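Glutamate--tRNA ligase (Elizabethkingia anophelis, PDB 6B1Z) catalyses the ATP-dependent attachment of glutamate to its tRNA, as a class I aminoacyl-tRNA synthetase with a catalytic domain and an anticodon-binding domain. Local coordinates at residues M173-I178 against N192-D197; R177-N182 against H239-E244. All coordinates share one frame; numbering follows the deposited sequence. Where two conformers were deposited one is given.

Contact 1. Residues M173-I178 against N192-D197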
# COMPACT_ATOMS: atom_id res chain seq x y z
N MET A 173 18.05 -4.35 -31.60
CA MET A 173 19.08 -4.56 -30.59
C MET A 173 20.45 -4.68 -31.26
O MET A 173 20.60 -5.46 -32.21
CB MET A 173 18.83 -5.83 -29.78
CG MET A 173 18.21 -5.60 -28.45
SD MET A 173 19.24 -4.61 -27.35
CE MET A 173 17.89 -4.04 -26.30
N PRO A 174 21.44 -3.91 -30.81
CA PRO A 174 22.80 -4.04 -31.36
C PRO A 174 23.35 -5.45 -31.21
O PRO A 174 22.98 -6.19 -30.29
CB PRO A 174 23.62 -3.05 -30.51
CG PRO A 174 22.62 -2.04 -30.03
CD PRO A 174 21.31 -2.78 -29.87
N LEU A 175 24.23 -5.81 -32.14
CA LEU A 175 24.99 -7.07 -32.07
C LEU A 175 26.11 -6.97 -31.04
O LEU A 175 26.99 -6.11 -31.14
CB LEU A 175 25.56 -7.40 -33.45
CG LEU A 175 26.47 -8.64 -33.54
CD1 LEU A 175 25.72 -9.88 -33.08
CD2 LEU A 175 27.02 -8.83 -34.94
N ASP A 176 26.09 -7.87 -30.04
CA ASP A 176 27.23 -8.12 -29.16
C ASP A 176 27.85 -6.83 -28.62
O ASP A 176 29.04 -6.55 -28.77
CB ASP A 176 28.27 -8.96 -29.91
CG ASP A 176 29.39 -9.47 -29.01
OD1 ASP A 176 29.24 -9.45 -27.78
OD2 ASP A 176 30.45 -9.89 -29.55
N ARG A 177 27.00 -6.03 -27.97
CA ARG A 177 27.43 -4.77 -27.39
C ARG A 177 27.26 -4.85 -25.88
O ARG A 177 26.23 -5.31 -25.39
CB ARG A 177 26.63 -3.62 -27.99
CG ARG A 177 27.08 -2.26 -27.48
CD ARG A 177 26.33 -1.12 -28.18
NE ARG A 177 26.52 0.11 -27.42
CZ ARG A 177 25.85 1.23 -27.67
NH1 ARG A 177 25.02 1.29 -28.70
NH2 ARG A 177 26.04 2.30 -26.90
N ILE A 178 28.28 -4.40 -25.14
CA ILE A 178 28.23 -4.37 -23.68
C ILE A 178 27.68 -3.02 -23.25
O ILE A 178 28.25 -1.98 -23.59
CB ILE A 178 29.61 -4.63 -23.07
CG1 ILE A 178 30.09 -6.02 -23.47
CG2 ILE A 178 29.54 -4.48 -21.55
CD1 ILE A 178 31.52 -6.29 -23.10
N ASN A 192 25.08 -7.66 -21.90
CA ASN A 192 25.33 -7.77 -23.33
C ASN A 192 24.00 -7.75 -24.08
O ASN A 192 23.06 -8.46 -23.71
CB ASN A 192 26.12 -9.05 -23.64
CG ASN A 192 26.67 -9.06 -25.06
OD1 ASN A 192 25.92 -9.09 -26.03
ND2 ASN A 192 27.99 -9.01 -25.18
N THR A 193 23.94 -6.95 -25.15
CA THR A 193 22.72 -6.86 -25.94
C THR A 193 22.29 -8.20 -26.54
O THR A 193 21.12 -8.35 -26.90
CB THR A 193 22.87 -5.81 -27.05
OG1 THR A 193 24.03 -6.09 -27.84
CG2 THR A 193 23.02 -4.45 -26.44
N ASN A 194 23.21 -9.16 -26.68
CA ASN A 194 22.79 -10.47 -27.17
C ASN A 194 21.79 -11.16 -26.25
O ASN A 194 21.13 -12.11 -26.68
CB ASN A 194 24.01 -11.38 -27.35
CG ASN A 194 24.88 -11.01 -28.52
OD1 ASN A 194 24.51 -10.20 -29.37
ND2 ASN A 194 26.07 -11.61 -28.58
N THR A 195 21.70 -10.74 -24.99
CA THR A 195 20.71 -11.29 -24.07
C THR A 195 19.36 -10.57 -24.15
O THR A 195 18.43 -10.96 -23.43
CB THR A 195 21.21 -11.24 -22.62
OG1 THR A 195 21.25 -9.89 -22.16
CG2 THR A 195 22.61 -11.88 -22.47
N LEU A 196 19.24 -9.54 -24.98
CA LEU A 196 18.08 -8.67 -25.00
C LEU A 196 17.31 -8.84 -26.31
O LEU A 196 17.82 -9.39 -27.30
CB LEU A 196 18.51 -7.21 -24.81
CG LEU A 196 19.36 -6.95 -23.57
CD1 LEU A 196 19.80 -5.49 -23.54
CD2 LEU A 196 18.60 -7.33 -22.28
N ASP A 197 16.07 -8.35 -26.35
CA ASP A 197 15.15 -8.58 -27.45
C ASP A 197 14.84 -7.29 -28.20
O ASP A 197 15.00 -6.18 -27.66
CB ASP A 197 13.84 -9.19 -26.96
CG ASP A 197 14.04 -10.45 -26.16
OD1 ASP A 197 15.10 -11.09 -26.33
OD2 ASP A 197 13.15 -10.81 -25.36
O HOH W 1 22.10 -8.79 -30.28
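The open end of the two-stranded antiparallel hairpin 178-183/187-192 is pinned together here, where I178 and N192 form a non-hydrogen-bonded pair and the chain on each side leaves the strands. Just beyond it, T193 N donates to R177 O at 2.8 Å, extending the backbone pairing by one step. The side chain of T193 adds bonds to the loop backbone. Its OG1 lies between the backbone N and the carbonyl carbon (chi1 54°), a turn that aims the hydroxyl at the loop 173-178. There it donates a hydrogen bond to P174 O at 2.7 Å, approaching from above the carbonyl plane, and accepts one from R177 N at 3.0 Å. A small hydroxyl that can donate and accept at once suits this spot, because it meets a carbonyl that needs a donor and an N-H that needs an acceptor.

Two asparagines grip D176. N194 OD1 accepts D176 N at 2.9 Å, with the donor well out of the amide plane, while a water lies within hydrogen-bonding distance of both this oxygen and P174 O. N192 ND2 points almost straight at D176 OD1 (2.9 Å, 166° at the hydrogen), and the carboxylate and amide planes lie only 25° apart. The other end of that amide is also engaged: N192 OD1 takes N194 N on a lone pair, which fixes the rotation of the group. On the buried side M173 is bent at chi2; its long unbranched thioether reaches past T193 CB to set CE against L196 CB at 3.6 Å, and M173 also touches L238 and L241 of helix 236-246. N192, with OD1 bonded to the amide two residues on, makes an Asx turn leading from a strand into the 3-10 turn 193-195.

Contact 2. Residues R177-N182 against H239-E244; sequences RIINLN and HVLLYE. With EDO (1,2-ethanediol), chain V.
R177 and E244 meet at the more open border of this strand-on-helix contact, while I179, L181 and L241 are buried, with V240 at their margin. In the packed part, I179 CD1 touches L241 CD2 at 3.9 Å, the two side chains crossing at a slant. Two residues further along the strand, L181 CD2 reaches V240 CG2 at 3.8 Å; these two lie alongside, pointing opposite ways. Branched aliphatic residues suit the interface: alternate positions of the strand, I179 and L181, present methyl groups to the helix, and neighbouring V240 and L241 answer with theirs. F171 of strand 168-171 and M173 also pack on L241, so that leucine is enclosed from more than one direction.

The border is built differently. R177 and E244 are partly exposed, and their long extended chains reach toward each other across the gap between strand and helix. The guanidinium takes the carboxylate end-on: NH2 to OE1 at 2.8 Å, on the syn lone pair, and NH1 to OE2 at 3.2 Å, on the syn side but out of the carboxylate plane. NH2 also makes a weak bond to OE2. The planes are 51° apart, so this is a twisted version of the flat two-pronged salt bridge. L241 CD2 sits over one guanidinium face, 3.6 Å from NH1, while E244 meets the edge. The hydroxyl of Y111 adds weak hydrogen bonds to NH1 and OE2.

Away from the strand, Y243 OH donates to a 1,2-ethanediol, probably from the crystallisation liquor, whose O1 lies over the H239 ring. Between strand and helix, the chemistry implies a division of labour: apolar contacts probably keep water from the packed part, and opposite charges pair at the border, where their mutual attraction would favour both ionised forms.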
# COMPACT_ATOMS: atom_id res chain seq x y z
N ARG A 177 27.00 -6.03 -27.97
CA ARG A 177 27.43 -4.77 -27.39
C ARG A 177 27.26 -4.85 -25.88
O ARG A 177 26.23 -5.31 -25.39
CB ARG A 177 26.63 -3.62 -27.99
CG ARG A 177 27.08 -2.26 -27.48
CD ARG A 177 26.33 -1.12 -28.18
NE ARG A 177 26.52 0.11 -27.42
CZ ARG A 177 25.85 1.23 -27.67
NH1 ARG A 177 25.02 1.29 -28.70
NH2 ARG A 177 26.04 2.30 -26.90
N ILE A 178 28.28 -4.40 -25.14
CA ILE A 178 28.23 -4.37 -23.68
C ILE A 178 27.68 -3.02 -23.25
O ILE A 178 28.25 -1.98 -23.59
CB ILE A 178 29.61 -4.63 -23.07
CG1 ILE A 178 30.09 -6.02 -23.47
CG2 ILE A 178 29.54 -4.48 -21.55
CD1 ILE A 178 31.52 -6.29 -23.10
N ILE A 179 26.58 -3.03 -22.51
CA ILE A 179 25.97 -1.83 -21.95
C ILE A 179 26.37 -1.76 -20.49
O ILE A 179 26.08 -2.69 -19.72
CB ILE A 179 24.44 -1.85 -22.11
CG1 ILE A 179 24.03 -2.19 -23.55
CG2 ILE A 179 23.86 -0.50 -21.69
CD1 ILE A 179 24.59 -1.26 -24.60
N ASN A 180 27.02 -0.67 -20.08
CA ASN A 180 27.41 -0.47 -18.69
C ASN A 180 26.38 0.43 -18.01
O ASN A 180 26.24 1.60 -18.37
CB ASN A 180 28.81 0.12 -18.59
CG ASN A 180 29.85 -0.77 -19.24
OD1 ASN A 180 29.94 -1.96 -18.94
ND2 ASN A 180 30.63 -0.20 -20.15
N LEU A 181 25.64 -0.13 -17.05
CA LEU A 181 24.55 0.54 -16.35
C LEU A 181 24.97 0.94 -14.95
O LEU A 181 25.88 0.36 -14.34
CB LEU A 181 23.31 -0.36 -16.30
CG LEU A 181 22.79 -0.68 -17.71
CD1 LEU A 181 21.73 -1.75 -17.69
CD2 LEU A 181 22.25 0.58 -18.37
N ASN A 182 24.32 1.98 -14.43
CA ASN A 182 24.62 2.47 -13.09
C ASN A 182 23.30 2.86 -12.45
O ASN A 182 22.67 3.84 -12.88
CB ASN A 182 25.57 3.67 -13.15
CG ASN A 182 26.12 4.05 -11.79
OD1 ASN A 182 25.72 3.52 -10.77
ND2 ASN A 182 27.08 4.98 -11.79
N HIS A 239 16.09 0.98 -22.19
CA HIS A 239 15.72 2.38 -22.00
C HIS A 239 16.91 3.30 -22.23
O HIS A 239 16.77 4.34 -22.89
CB HIS A 239 15.13 2.57 -20.61
CG HIS A 239 13.89 1.76 -20.41
ND1 HIS A 239 13.41 1.39 -19.17
CD2 HIS A 239 13.04 1.22 -21.32
CE1 HIS A 239 12.31 0.67 -19.32
NE2 HIS A 239 12.05 0.57 -20.61
N VAL A 240 18.08 2.93 -21.70
CA VAL A 240 19.28 3.73 -21.92
C VAL A 240 19.62 3.78 -23.41
O VAL A 240 19.96 4.84 -23.94
CB VAL A 240 20.44 3.17 -21.07
CG1 VAL A 240 21.78 3.75 -21.50
CG2 VAL A 240 20.16 3.48 -19.59
N LEU A 241 19.44 2.66 -24.12
CA LEU A 241 19.70 2.65 -25.56
C LEU A 241 18.69 3.51 -26.32
O LEU A 241 19.04 4.11 -27.36
CB LEU A 241 19.68 1.21 -26.09
CG LEU A 241 20.94 0.41 -25.76
CD1 LEU A 241 20.64 -1.08 -26.01
CD2 LEU A 241 22.09 0.89 -26.64
N LEU A 242 17.44 3.60 -25.84
CA LEU A 242 16.47 4.46 -26.50
C LEU A 242 16.86 5.93 -26.36
O LEU A 242 16.72 6.69 -27.33
CB LEU A 242 15.07 4.22 -25.93
CG LEU A 242 14.45 2.90 -26.42
CD1 LEU A 242 13.17 2.62 -25.61
CD2 LEU A 242 14.13 2.90 -27.93
N TYR A 243 17.32 6.36 -25.18
CA TYR A 243 17.78 7.74 -25.05
C TYR A 243 18.93 8.00 -26.02
O TYR A 243 18.94 9.03 -26.71
CB TYR A 243 18.22 8.06 -23.62
CG TYR A 243 17.06 8.25 -22.67
CD1 TYR A 243 16.34 9.43 -22.65
CD2 TYR A 243 16.69 7.24 -21.79
CE1 TYR A 243 15.27 9.60 -21.79
CE2 TYR A 243 15.61 7.39 -20.93
CZ TYR A 243 14.91 8.58 -20.94
OH TYR A 243 13.85 8.75 -20.08
N GLU A 244 19.86 7.05 -26.13
CA GLU A 244 20.94 7.20 -27.10
C GLU A 244 20.41 7.31 -28.52
O GLU A 244 20.86 8.17 -29.30
CB GLU A 244 21.90 6.01 -26.98
CG GLU A 244 23.06 6.06 -27.96
CD GLU A 244 23.97 4.86 -27.84
OE1 GLU A 244 24.09 4.30 -26.74
OE2 GLU A 244 24.56 4.46 -28.86
C1 EDO V . 11.44 4.99 -18.74
O1 EDO V . 11.35 3.78 -19.51
C2 EDO V . 12.91 5.37 -18.61
O2 EDO V . 13.02 6.80 -18.50

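Overall arrangement
Contacts 1 and 2 lie about 10 Å apart, centre to centre, within the catalytic domain. They begin in the same part of the chain and share R177 and I178: the loop 173-178 runs into strand 178-183, the hairpin returns through 187-192 to the 192-197 turn, and helix 236-246 follows later. Contact 1 ties the two chains at the hairpin's open end, whereas contact 2 docks its first strand on the helix. The two join directly, with T193 CG2 3.8 Å from I179 CG1 and M173 SD 4.0 Å from L241 CD1. M173, T193, I179 and L241 thus make a shared apolar patch joining the two contacts, linking the hairpin's open end to the helix.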